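Local coordinates for protein Beta/alpha-amylase (Paenibacillus polymyxa, PDB 3VOC) that removes maltose units from the non-reducing ends of starch chains through this beta-amylase part of a secreted precursor that also yields an alpha-amylase, at residues F55-Y60 / D134-S139; G181-Y186 / N223-G228; L324-S329 / E359-T364. One frame throughout, in Å; residues are numbered along the deposited sequence.

In the fold
The chain forms a closed (beta/alpha)8 barrel of eight parallel strands, the glycoside hydrolase family 14 fold. From the N terminus, contact 1 comes first: the lead into helix 58-69 meets helix 127-144, closing a span that holds strand 73-79 and two small hairpins, beside the calcium ion. Contact 2 then ties two loops between strand 153-156 and helix 240-268, enclosing helices 188-202 and 205-212. Contact 3 joins the loops that follow strands 318-321 and 356-359, at the probable active site. The three follow one another in series, neither nested nor crossed; contacts 1 and 3 lie on opposite sides of the chain's centre, about 33 Å apart, centre to centre.

Contact 1 of 3, residues F55-Y60 / D134-S139; sequences FDWSYY and DELYAS. With CA (calcium ion), chain B.
The phenyl ring of F55 lies over the side chain of S139, whose CB makes a CH-pi contact 3.6 Å from the F55 ring centroid and only 12° off the ring normal. The serine hydroxyl sits over the same face, with OG 3.3 Å from F55 CD2. That oxygen also accepts the indole N-H of W57, with NE1 to S139 OG 2.9 Å and an N-H...O angle of 156°; the serine lies near the indole plane, at its edge. With chi1 at -171°, opposite the backbone N, the S139 hydroxyl comes to stand between the two rings. One helical turn earlier, L136 adds a methyl group: CD1 stands at the edge of the F55 ring, 3.9 Å from CE1, and 3.7 Å from W57 CH2. In this TIM barrel the contact joins the entry to helix 58-69 to the middle of helix 127-144. The entry itself is capped by D56, whose OD1 accepts from both S58 N and S58 OG, while W57 packs back against V42 and V47. One turn before S139, E135 OE1 binds the calcium ion at 2.2 Å, alongside water 1, E48, D52, N53 and Q132. F55 leans on E48 as well, and the E135 carbonyl O lies 4.0 Å from F55 CZ.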
ATOM      1  N   PHE A  55      21.585  -7.033  -9.899  1.00 16.92           N
ATOM      2  CA  PHE A  55      20.416  -7.771  -9.427  1.00 17.98           C
ATOM      3  C   PHE A  55      20.755  -9.174  -8.970  1.00 18.56           C
ATOM      4  O   PHE A  55      21.701  -9.791  -9.472  1.00 18.72           O
ATOM      5  CB  PHE A  55      19.351  -7.818 -10.535  1.00 17.44           C
ATOM      6  CG  PHE A  55      18.796  -6.470 -10.877  1.00 18.26           C
ATOM      7  CD1 PHE A  55      17.775  -5.896 -10.088  1.00 17.12           C
ATOM      8  CD2 PHE A  55      19.286  -5.764 -11.974  1.00 17.56           C
ATOM      9  CE1 PHE A  55      17.274  -4.631 -10.395  1.00 16.12           C
ATOM     10  CE2 PHE A  55      18.781  -4.503 -12.281  1.00 18.38           C
ATOM     11  CZ  PHE A  55      17.774  -3.938 -11.480  1.00 16.40           C
ATOM     12  N   ASP A  56      19.977  -9.671  -8.010  1.00 19.11           N
ATOM     13  CA  ASP A  56      20.050 -11.067  -7.602  1.00 19.38           C
ATOM     14  C   ASP A  56      18.610 -11.555  -7.464  1.00 19.05           C
ATOM     15  O   ASP A  56      17.943 -11.265  -6.470  1.00 18.15           O
ATOM     16  CB  ASP A  56      20.795 -11.205  -6.272  1.00 20.33           C
ATOM     17  CG  ASP A  56      20.990 -12.668  -5.851  1.00 23.42           C
ATOM     18  OD1 ASP A  56      20.493 -13.588  -6.539  1.00 24.35           O
ATOM     19  OD2 ASP A  56      21.659 -12.896  -4.829  1.00 27.32           O
ATOM     20  N   TRP A  57      18.134 -12.257  -8.487  1.00 18.31           N
ATOM     21  CA  TRP A  57      16.774 -12.787  -8.496  1.00 18.87           C
ATOM     22  C   TRP A  57      16.709 -14.254  -8.087  1.00 18.95           C
ATOM     23  O   TRP A  57      15.621 -14.837  -8.097  1.00 19.84           O
ATOM     24  CB  TRP A  57      16.140 -12.618  -9.889  1.00 17.97           C
ATOM     25  CG  TRP A  57      15.953 -11.184 -10.305  1.00 17.92           C
ATOM     26  CD1 TRP A  57      16.703 -10.489 -11.213  1.00 16.36           C
ATOM     27  CD2 TRP A  57      14.951 -10.271  -9.835  1.00 17.37           C
ATOM     28  NE1 TRP A  57      16.221  -9.208 -11.348  1.00 14.95           N
ATOM     29  CE2 TRP A  57      15.146  -9.050 -10.513  1.00 17.45           C
ATOM     30  CE3 TRP A  57      13.890 -10.375  -8.927  1.00 17.94           C
ATOM     31  CZ2 TRP A  57      14.331  -7.932 -10.298  1.00 17.82           C
ATOM     32  CZ3 TRP A  57      13.082  -9.272  -8.712  1.00 16.37           C
ATOM     33  CH2 TRP A  57      13.307  -8.064  -9.390  1.00 18.69           C
ATOM     34  N   SER A  58      17.851 -14.856  -7.721  1.00 18.99           N
ATOM     35  CA  SER A  58      17.913 -16.329  -7.581  1.00 18.88           C
ATOM     36  C   SER A  58      16.964 -16.874  -6.503  1.00 17.91           C
ATOM     37  O   SER A  58      16.277 -17.864  -6.718  1.00 17.28           O
ATOM     38  CB  SER A  58      19.348 -16.834  -7.347  1.00 19.42           C
ATOM     39  OG  SER A  58      19.909 -16.273  -6.170  1.00 22.57           O
ATOM     40  N   TYR A  59      16.905 -16.212  -5.358  1.00 17.94           N
ATOM     41  CA  TYR A  59      15.958 -16.626  -4.317  1.00 17.59           C
ATOM     42  C   TYR A  59      14.494 -16.613  -4.802  1.00 16.77           C
ATOM     43  O   TYR A  59      13.719 -17.526  -4.498  1.00 16.61           O
ATOM     44  CB  TYR A  59      16.136 -15.774  -3.064  1.00 17.64           C
ATOM     45  CG  TYR A  59      15.027 -15.932  -2.042  1.00 17.94           C
ATOM     46  CD1 TYR A  59      15.015 -17.012  -1.162  1.00 17.75           C
ATOM     47  CD2 TYR A  59      14.006 -14.978  -1.936  1.00 17.83           C
ATOM     48  CE1 TYR A  59      13.998 -17.157  -0.209  1.00 19.78           C
ATOM     49  CE2 TYR A  59      12.998 -15.103  -0.975  1.00 19.21           C
ATOM     50  CZ  TYR A  59      13.001 -16.195  -0.117  1.00 20.22           C
ATOM     51  OH  TYR A  59      12.003 -16.329   0.828  1.00 21.78           O
ATOM     52  N   TYR A  60      14.109 -15.587  -5.548  1.00 16.80           N
ATOM     53  CA  TYR A  60      12.731 -15.520  -6.021  1.00 16.62           C
ATOM     54  C   TYR A  60      12.433 -16.461  -7.175  1.00 16.95           C
ATOM     55  O   TYR A  60      11.299 -16.882  -7.348  1.00 16.92           O
ATOM     56  CB  TYR A  60      12.304 -14.080  -6.324  1.00 16.50           C
ATOM     57  CG  TYR A  60      12.079 -13.316  -5.052  1.00 16.02           C
ATOM     58  CD1 TYR A  60      10.995 -13.627  -4.225  1.00 15.58           C
ATOM     59  CD2 TYR A  60      12.972 -12.301  -4.640  1.00 15.80           C
ATOM     60  CE1 TYR A  60      10.785 -12.941  -3.033  1.00 15.74           C
ATOM     61  CE2 TYR A  60      12.759 -11.589  -3.433  1.00 15.08           C
ATOM     62  CZ  TYR A  60      11.665 -11.925  -2.644  1.00 15.64           C
ATOM     63  OH  TYR A  60      11.415 -11.270  -1.457  1.00 17.14           O
ATOM     64  N   ASP A 134      11.405   1.962 -12.626  1.00 16.63           N
ATOM     65  CA  ASP A 134      11.416   1.578 -14.050  1.00 17.42           C
ATOM     66  C   ASP A 134      12.509   0.527 -14.315  1.00 17.11           C
ATOM     67  O   ASP A 134      12.240  -0.502 -14.945  1.00 16.88           O
ATOM     68  CB  ASP A 134      11.593   2.839 -14.920  1.00 18.32           C
ATOM     69  CG  ASP A 134      11.410   2.579 -16.419  1.00 21.22           C
ATOM     70  OD1 ASP A 134      10.783   1.580 -16.819  1.00 23.02           O
ATOM     71  OD2 ASP A 134      11.891   3.417 -17.201  1.00 25.97           O
ATOM     72  N   GLU A 135      13.730   0.767 -13.827  1.00 16.52           N
ATOM     73  CA  GLU A 135      14.815  -0.217 -13.970  1.00 16.22           C
ATOM     74  C   GLU A 135      14.491  -1.545 -13.285  1.00 16.12           C
ATOM     75  O   GLU A 135      14.808  -2.613 -13.812  1.00 15.89           O
ATOM     76  CB  GLU A 135      16.127   0.307 -13.378  1.00 16.22           C
ATOM     77  CG  GLU A 135      16.668   1.579 -14.039  1.00 16.33           C
ATOM     78  CD  GLU A 135      17.805   2.195 -13.240  1.00 17.12           C
ATOM     79  OE1 GLU A 135      17.817   2.074 -11.988  1.00 15.87           O
ATOM     80  OE2 GLU A 135      18.690   2.812 -13.863  1.00 18.66           O
ATOM     81  N   LEU A 136      13.892  -1.471 -12.094  1.00 15.42           N
ATOM     82  CA  LEU A 136      13.579  -2.684 -11.328  1.00 14.84           C
ATOM     83  C   LEU A 136      12.470  -3.499 -12.019  1.00 14.96           C
ATOM     84  O   LEU A 136      12.529  -4.743 -12.082  1.00 14.84           O
ATOM     85  CB  LEU A 136      13.178  -2.311  -9.891  1.00 15.03           C
ATOM     86  CG  LEU A 136      12.670  -3.444  -8.987  1.00 14.91           C
ATOM     87  CD1 LEU A 136      13.795  -4.438  -8.735  1.00 15.46           C
ATOM     88  CD2 LEU A 136      12.146  -2.884  -7.679  1.00 15.83           C
ATOM     89  N   TYR A 137      11.460  -2.807 -12.544  1.00 14.16           N
ATOM     90  CA  TYR A 137      10.356  -3.494 -13.232  1.00 14.02           C
ATOM     91  C   TYR A 137      10.875  -4.140 -14.519  1.00 14.35           C
ATOM     92  O   TYR A 137      10.481  -5.258 -14.878  1.00 14.22           O
ATOM     93  CB  TYR A 137       9.211  -2.527 -13.558  1.00 14.07           C
ATOM     94  CG  TYR A 137       8.487  -1.874 -12.368  1.00 13.78           C
ATOM     95  CD1 TYR A 137       8.638  -2.344 -11.069  1.00 13.87           C
ATOM     96  CD2 TYR A 137       7.627  -0.795 -12.575  1.00 13.12           C
ATOM     97  CE1 TYR A 137       7.944  -1.735  -9.992  1.00 14.30           C
ATOM     98  CE2 TYR A 137       6.932  -0.184 -11.520  1.00 14.16           C
ATOM     99  CZ  TYR A 137       7.099  -0.656 -10.241  1.00 13.43           C
ATOM    100  OH  TYR A 137       6.416  -0.054  -9.215  1.00 15.66           O
ATOM    101  N   ALA A 138      11.754  -3.425 -15.212  1.00 14.14           N
ATOM    102  CA  ALA A 138      12.395  -3.934 -16.424  1.00 14.42           C
ATOM    103  C   ALA A 138      13.172  -5.197 -16.112  1.00 14.56           C
ATOM    104  O   ALA A 138      13.063  -6.203 -16.819  1.00 14.25           O
ATOM    105  CB  ALA A 138      13.333  -2.853 -17.032  1.00 14.82           C
ATOM    106  N   SER A 139      13.963  -5.150 -15.042  1.00 14.12           N
ATOM    107  CA  SER A 139      14.731  -6.305 -14.657  1.00 14.39           C
ATOM    108  C   SER A 139      13.830  -7.480 -14.285  1.00 14.58           C
ATOM    109  O   SER A 139      14.123  -8.618 -14.664  1.00 14.14           O
ATOM    110  CB  SER A 139      15.687  -5.995 -13.508  1.00 14.02           C
ATOM    111  OG  SER A 139      16.548  -7.098 -13.326  1.00 14.28           O
TER
HETATM  112 CA    CA B 501      18.480   0.702 -10.335  1.00 17.47          CA
HETATM  113  O   HOH W   1      16.375  -0.295 -10.110  1.00 14.99           O

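Contact 2 of 3, residues G181-Y186 / N223-G228; sequences GKFQAY and NPPTDG
The ring of F183 packs on P225, CE1 4.0 Å from P225 CG, the two side chains crossing at about a right angle. The contact pairs two loops of the TIM-barrel domain, one between strand 153-156 and helix 188-202, the other leading to helix 240-268, remote from the catalytic and calcium sites. The same phenyl ring passes G228 CA and makes edge-to-face contacts with F245 and Y249 of that last helix. Q184 turns back within its own loop, NE2 donating to K182 O. A185 follows with its methyl 4.1 Å from P224 CG; its carbonyl O, buried here without a polar partner, lies 3.4 Å from P224 CG. P224 CG lies over one face of the Y186 ring, offset toward the rim, and P224 CB is 3.7 Å from Y186 CZ. With Y186 CG anti to the carbonyl carbon (chi1 -59°), the ring extends its hydroxyl to the proline pair. A phenylalanine here would probably keep the packing on P224 but leave the P225 carbonyl without this donor. That bond is very short, Y186 OH to P225 O 2.5 Å, and the carbonyl oxygen meets the tyrosine ring at its edge, in plane.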
ATOM      1  N   GLY A 181      -1.417   9.717  13.926  1.00 15.66           N
ATOM      2  CA  GLY A 181      -0.146   9.850  13.232  1.00 15.56           C
ATOM      3  C   GLY A 181       0.144  11.307  12.947  1.00 15.96           C
ATOM      4  O   GLY A 181      -0.396  12.209  13.623  1.00 15.55           O
ATOM      5  N   LYS A 182       0.997  11.556  11.954  1.00 15.52           N
ATOM      6  CA  LYS A 182       1.435  12.927  11.657  1.00 15.81           C
ATOM      7  C   LYS A 182       1.564  13.133  10.150  1.00 15.72           C
ATOM      8  O   LYS A 182       1.858  12.175   9.419  1.00 15.53           O
ATOM      9  CB  LYS A 182       2.784  13.231  12.336  1.00 15.13           C
ATOM     10  CG  LYS A 182       2.696  13.318  13.853  1.00 16.20           C
ATOM     11  CD  LYS A 182       4.044  13.484  14.524  1.00 15.19           C
ATOM     12  CE  LYS A 182       3.889  13.472  16.061  1.00 18.17           C
ATOM     13  NZ  LYS A 182       5.229  13.631  16.723  1.00 18.01           N
ATOM     14  N   PHE A 183       1.337  14.376   9.701  1.00 15.10           N
ATOM     15  CA  PHE A 183       1.658  14.783   8.326  1.00 15.65           C
ATOM     16  C   PHE A 183       3.153  14.585   8.042  1.00 15.69           C
ATOM     17  O   PHE A 183       3.976  14.696   8.944  1.00 16.58           O
ATOM     18  CB  PHE A 183       1.247  16.247   8.062  1.00 15.05           C
ATOM     19  CG  PHE A 183      -0.244  16.468   8.030  1.00 14.51           C
ATOM     20  CD1 PHE A 183      -0.849  17.327   8.935  1.00 14.93           C
ATOM     21  CD2 PHE A 183      -1.040  15.839   7.082  1.00 15.42           C
ATOM     22  CE1 PHE A 183      -2.227  17.534   8.916  1.00 15.29           C
ATOM     23  CE2 PHE A 183      -2.436  16.044   7.052  1.00 13.54           C
ATOM     24  CZ  PHE A 183      -3.025  16.897   7.968  1.00 14.50           C
ATOM     25  N   GLN A 184       3.487  14.311   6.783  1.00 16.34           N
ATOM     26  CA  GLN A 184       4.816  13.834   6.392  1.00 16.49           C
ATOM     27  C   GLN A 184       5.405  14.687   5.272  1.00 17.11           C
ATOM     28  O   GLN A 184       6.012  14.169   4.316  1.00 17.34           O
ATOM     29  CB  GLN A 184       4.712  12.368   5.949  1.00 16.53           C
ATOM     30  CG  GLN A 184       4.195  11.417   7.041  1.00 16.58           C
ATOM     31  CD  GLN A 184       5.181  11.288   8.196  1.00 18.26           C
ATOM     32  OE1 GLN A 184       6.388  11.242   7.978  1.00 17.97           O
ATOM     33  NE2 GLN A 184       4.667  11.223   9.432  1.00 14.83           N
ATOM     34  N   ALA A 185       5.214  16.003   5.384  1.00 17.59           N
ATOM     35  CA  ALA A 185       5.620  16.924   4.337  1.00 17.52           C
ATOM     36  C   ALA A 185       6.607  17.956   4.864  1.00 17.76           C
ATOM     37  O   ALA A 185       6.577  19.117   4.438  1.00 17.56           O
ATOM     38  CB  ALA A 185       4.378  17.622   3.731  1.00 18.00           C
ATOM     39  N   TYR A 186       7.501  17.528   5.764  1.00 17.04           N
ATOM     40  CA  TYR A 186       8.377  18.480   6.467  1.00 17.01           C
ATOM     41  C   TYR A 186       9.822  18.504   6.032  1.00 17.10           C
ATOM     42  O   TYR A 186      10.617  19.303   6.549  1.00 16.65           O
ATOM     43  CB  TYR A 186       8.202  18.397   7.994  1.00 16.74           C
ATOM     44  CG  TYR A 186       6.761  18.687   8.336  1.00 16.90           C
ATOM     45  CD1 TYR A 186       6.337  19.984   8.669  1.00 18.50           C
ATOM     46  CD2 TYR A 186       5.801  17.692   8.229  1.00 16.77           C
ATOM     47  CE1 TYR A 186       4.977  20.251   8.935  1.00 16.85           C
ATOM     48  CE2 TYR A 186       4.463  17.943   8.484  1.00 16.27           C
ATOM     49  CZ  TYR A 186       4.050  19.225   8.835  1.00 17.39           C
ATOM     50  OH  TYR A 186       2.709  19.448   9.102  1.00 16.08           O
ATOM     51  N   ASN A 223       4.125  27.111   4.778  1.00 20.44           N
ATOM     52  CA  ASN A 223       4.474  25.836   5.391  1.00 20.77           C
ATOM     53  C   ASN A 223       3.267  24.909   5.469  1.00 19.88           C
ATOM     54  O   ASN A 223       2.135  25.388   5.438  1.00 19.97           O
ATOM     55  CB  ASN A 223       5.001  26.077   6.800  1.00 20.81           C
ATOM     56  CG  ASN A 223       6.387  26.652   6.799  1.00 23.87           C
ATOM     57  OD1 ASN A 223       7.346  25.975   6.446  1.00 26.60           O
ATOM     58  ND2 ASN A 223       6.505  27.914   7.201  1.00 25.73           N
ATOM     59  N   PRO A 224       3.504  23.586   5.608  1.00 19.43           N
ATOM     60  CA  PRO A 224       2.425  22.668   5.969  1.00 19.24           C
ATOM     61  C   PRO A 224       1.955  23.008   7.396  1.00 19.76           C
ATOM     62  O   PRO A 224       2.580  23.853   8.043  1.00 18.74           O
ATOM     63  CB  PRO A 224       3.111  21.292   5.933  1.00 18.92           C
ATOM     64  CG  PRO A 224       4.291  21.489   5.060  1.00 19.44           C
ATOM     65  CD  PRO A 224       4.770  22.862   5.403  1.00 18.69           C
ATOM     66  N   PRO A 225       0.878  22.359   7.888  1.00 20.37           N
ATOM     67  CA  PRO A 225       0.370  22.691   9.224  1.00 21.70           C
ATOM     68  C   PRO A 225       1.457  22.564  10.270  1.00 22.90           C
ATOM     69  O   PRO A 225       2.208  21.604  10.262  1.00 22.56           O
ATOM     70  CB  PRO A 225      -0.715  21.639   9.449  1.00 21.02           C
ATOM     71  CG  PRO A 225      -1.201  21.355   8.079  1.00 21.01           C
ATOM     72  CD  PRO A 225       0.039  21.333   7.245  1.00 20.28           C
ATOM     73  N   THR A 226       1.571  23.588  11.106  0.55 24.05           N
ATOM     74  CA  THR A 226       2.625  23.661  12.105  0.55 25.48           C
ATOM     75  C   THR A 226       2.038  23.251  13.450  0.55 26.39           C
ATOM     76  O   THR A 226       2.550  23.613  14.513  0.55 26.49           O
ATOM     77  CB  THR A 226       3.247  25.078  12.153  0.55 25.45           C
ATOM     78  OG1 THR A 226       2.205  26.061  12.097  0.55 25.62           O
ATOM     79  CG2 THR A 226       4.186  25.285  10.967  0.55 26.13           C
ATOM     80  N   ASP A 227       0.945  22.492  13.349  0.55 27.38           N
ATOM     81  CA  ASP A 227       0.209  21.878  14.453  0.55 28.43           C
ATOM     82  C   ASP A 227      -0.873  20.969  13.853  0.55 28.43           C
ATOM     83  O   ASP A 227      -1.977  21.427  13.547  0.55 28.77           O
ATOM     84  CB  ASP A 227      -0.419  22.948  15.369  0.55 28.55           C
ATOM     85  CG  ASP A 227      -1.007  24.143  14.601  0.55 29.23           C
ATOM     86  OD1 ASP A 227      -1.617  25.012  15.263  0.55 28.61           O
ATOM     87  OD2 ASP A 227      -0.874  24.229  13.352  0.55 30.72           O
ATOM     88  N   GLY A 228      -0.560  19.689  13.650  1.00 28.73           N
ATOM     89  CA  GLY A 228      -1.524  18.797  12.974  1.00 28.69           C
ATOM     90  C   GLY A 228      -2.731  18.298  13.763  1.00 28.97           C
ATOM     91  O   GLY A 228      -3.800  17.991  13.173  1.00 28.60           O
TER

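Contact 3 of 3, residues L324-S329 / E359-T364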
ATOM      1  N   LEU A 324     -11.084  -6.012   5.460  1.00 17.25           N
ATOM      2  CA  LEU A 324     -12.315  -6.728   5.136  1.00 16.94           C
ATOM      3  C   LEU A 324     -12.861  -7.619   6.263  1.00 16.89           C
ATOM      4  O   LEU A 324     -14.067  -7.928   6.299  1.00 17.61           O
ATOM      5  CB  LEU A 324     -12.147  -7.546   3.854  1.00 16.15           C
ATOM      6  CG  LEU A 324     -12.573  -6.820   2.581  1.00 15.89           C
ATOM      7  CD1 LEU A 324     -11.645  -5.646   2.255  1.00 15.34           C
ATOM      8  CD2 LEU A 324     -12.583  -7.814   1.419  1.00 14.84           C
ATOM      9  N   GLU A 325     -11.983  -8.017   7.183  1.00 16.71           N
ATOM     10  CA  GLU A 325     -12.380  -8.912   8.274  1.00 16.32           C
ATOM     11  C   GLU A 325     -12.931  -8.204   9.512  1.00 16.73           C
ATOM     12  O   GLU A 325     -13.460  -8.871  10.428  1.00 15.78           O
ATOM     13  CB  GLU A 325     -11.204  -9.826   8.678  1.00 16.17           C
ATOM     14  CG  GLU A 325     -10.240  -9.264   9.740  1.00 16.00           C
ATOM     15  CD  GLU A 325      -9.258  -8.186   9.229  1.00 15.86           C
ATOM     16  OE1 GLU A 325      -9.411  -7.668   8.093  1.00 15.92           O
ATOM     17  OE2 GLU A 325      -8.322  -7.851   9.990  1.00 15.41           O
ATOM     18  N   MET A 326     -12.802  -6.877   9.553  1.00 16.41           N
ATOM     19  CA  MET A 326     -13.099  -6.101  10.770  0.55 16.97           C
ATOM     20  C   MET A 326     -14.519  -5.550  10.822  1.00 17.13           C
ATOM     21  O   MET A 326     -15.124  -5.274   9.787  1.00 17.36           O
ATOM     22  CB  MET A 326     -12.143  -4.924  10.899  0.55 16.63           C
ATOM     23  CG  MET A 326     -10.762  -5.294  11.328  0.55 16.71           C
ATOM     24  SD  MET A 326      -9.798  -3.794  11.565  0.55 17.30           S
ATOM     25  CE  MET A 326      -8.197  -4.594  11.780  0.55 12.89           C
ATOM     26  N   SER A 327     -15.027  -5.373  12.038  0.55 16.99           N
ATOM     27  CA  SER A 327     -16.363  -4.804  12.250  0.55 16.79           C
ATOM     28  C   SER A 327     -16.269  -3.356  12.699  0.55 17.18           C
ATOM     29  O   SER A 327     -15.243  -2.926  13.225  0.55 17.47           O
ATOM     30  CB  SER A 327     -17.136  -5.614  13.299  0.55 16.82           C
ATOM     31  OG  SER A 327     -17.311  -6.954  12.893  0.55 13.26           O
ATOM     32  N   ASP A 328     -17.348  -2.607  12.481  1.00 17.83           N
ATOM     33  CA  ASP A 328     -17.455  -1.237  12.975  1.00 18.12           C
ATOM     34  C   ASP A 328     -17.544  -1.192  14.485  1.00 19.04           C
ATOM     35  O   ASP A 328     -18.211  -2.023  15.105  1.00 19.11           O
ATOM     36  CB  ASP A 328     -18.696  -0.564  12.390  1.00 17.44           C
ATOM     37  CG  ASP A 328     -18.450   0.007  11.010  1.00 17.50           C
ATOM     38  OD1 ASP A 328     -17.278   0.101  10.599  1.00 16.44           O
ATOM     39  OD2 ASP A 328     -19.432   0.368  10.342  1.00 16.69           O
ATOM     40  N   SER A 329     -16.872  -0.215  15.073  1.00 19.38           N
ATOM     41  CA  SER A 329     -17.022   0.042  16.491  1.00 20.56           C
ATOM     42  C   SER A 329     -17.451   1.486  16.674  1.00 20.58           C
ATOM     43  O   SER A 329     -18.588   1.757  17.094  1.00 20.39           O
ATOM     44  CB  SER A 329     -15.738  -0.257  17.265  1.00 20.94           C
ATOM     45  OG  SER A 329     -15.838   0.289  18.574  1.00 24.60           O
ATOM     46  N   GLU A 359      -8.112  -7.945   1.205  1.00 16.13           N
ATOM     47  CA  GLU A 359      -7.192  -8.597   2.140  1.00 16.29           C
ATOM     48  C   GLU A 359      -7.761  -8.394   3.521  1.00 15.92           C
ATOM     49  O   GLU A 359      -8.516  -7.454   3.734  1.00 15.18           O
ATOM     50  CB  GLU A 359      -5.833  -7.907   2.126  1.00 16.69           C
ATOM     51  CG  GLU A 359      -5.050  -8.094   0.857  1.00 19.35           C
ATOM     52  CD  GLU A 359      -3.707  -7.403   0.898  1.00 19.29           C
ATOM     53  OE1 GLU A 359      -3.363  -6.784   1.919  1.00 20.92           O
ATOM     54  OE2 GLU A 359      -2.992  -7.489  -0.105  1.00 22.65           O
ATOM     55  N   ASN A 360      -7.386  -9.257   4.457  1.00 15.19           N
ATOM     56  CA  ASN A 360      -7.586  -8.970   5.889  1.00 15.41           C
ATOM     57  C   ASN A 360      -6.427  -8.105   6.376  1.00 15.73           C
ATOM     58  O   ASN A 360      -5.290  -8.246   5.876  1.00 15.35           O
ATOM     59  CB  ASN A 360      -7.647 -10.263   6.718  1.00 14.73           C
ATOM     60  CG  ASN A 360      -6.466 -11.184   6.446  1.00 15.03           C
ATOM     61  OD1 ASN A 360      -6.133 -11.443   5.290  1.00 15.83           O
ATOM     62  ND2 ASN A 360      -5.823 -11.676   7.507  1.00 12.65           N
ATOM     63  N   ALA A 361      -6.700  -7.209   7.327  1.00 16.00           N
ATOM     64  CA  ALA A 361      -5.642  -6.333   7.858  1.00 16.97           C
ATOM     65  C   ALA A 361      -4.745  -7.132   8.788  1.00 17.30           C
ATOM     66  O   ALA A 361      -3.516  -7.010   8.757  1.00 16.86           O
ATOM     67  CB  ALA A 361      -6.237  -5.140   8.619  1.00 16.87           C
ATOM     68  N   LEU A 362      -5.378  -7.954   9.617  1.00 17.39           N
ATOM     69  CA  LEU A 362      -4.674  -8.694  10.656  1.00 18.04           C
ATOM     70  C   LEU A 362      -5.077 -10.169  10.568  1.00 18.11           C
ATOM     71  O   LEU A 362      -6.108 -10.480   9.992  1.00 17.95           O
ATOM     72  CB  LEU A 362      -5.023  -8.120  12.035  1.00 17.95           C
ATOM     73  CG  LEU A 362      -4.508  -6.699  12.332  1.00 19.94           C
ATOM     74  CD1 LEU A 362      -5.004  -6.228  13.699  1.00 23.05           C
ATOM     75  CD2 LEU A 362      -2.994  -6.638  12.269  1.00 22.53           C
ATOM     76  N   PRO A 363      -4.260 -11.078  11.132  1.00 18.55           N
ATOM     77  CA  PRO A 363      -4.653 -12.486  11.108  1.00 18.51           C
ATOM     78  C   PRO A 363      -6.038 -12.658  11.709  1.00 18.71           C
ATOM     79  O   PRO A 363      -6.405 -11.950  12.644  1.00 18.70           O
ATOM     80  CB  PRO A 363      -3.597 -13.163  11.976  1.00 19.04           C
ATOM     81  CG  PRO A 363      -2.390 -12.315  11.820  1.00 19.56           C
ATOM     82  CD  PRO A 363      -2.903 -10.889  11.685  1.00 18.78           C
ATOM     83  N   THR A 364      -6.810 -13.577  11.153  1.00 18.28           N
ATOM     84  CA  THR A 364      -8.205 -13.677  11.503  1.00 19.02           C
ATOM     85  C   THR A 364      -8.643 -15.126  11.456  1.00 19.38           C
ATOM     86  O   THR A 364      -7.841 -16.020  11.171  1.00 19.94           O
ATOM     87  CB  THR A 364      -9.072 -12.802  10.545  1.00 18.64           C
ATOM     88  OG1 THR A 364     -10.400 -12.671  11.066  1.00 18.39           O
ATOM     89  CG2 THR A 364      -9.119 -13.418   9.152  1.00 18.15           C
TER
HETATM   90  O   HOH W   2      -8.182  -9.328  12.249  1.00 33.38           O
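E325 grips two successive backbone N-H groups with its carboxylate: A361 N donates to OE1 at 2.9 Å and L362 N to OE2 at 3.0 Å. Neither bond lies flat in the carboxylate; the first meets OE1 on its syn side but 33° out of plane, and the second comes from above it. The chain of E325 reaches them by bending at chi2 (-76°), bringing E325 OE1 3.4 Å from N360 CB, while E325 CG rests 3.7 Å from T364 OG1. Water 2 also lies against E325 OE2, at 2.7 Å. Beside this grip M326, in one of its two conformers, brings CE to 3.8 Å from A361 CB and also touches L362 CD1. Within the same loop, N360 ND2 donates to L362 O, and N360 OD1 accepts from L387 N. E359, probably the catalytic proton acceptor, carries its carboxylate to a salt bridge with K279; its carbonyl O takes a weak bond from L324 N. E325 thus fixes the backbone of A361, which with N360 probably binds substrate. Outward, L324 packs against V342 of helix 338-352, K375 and I376 of helix 367-378 and F384 of strand 383-386.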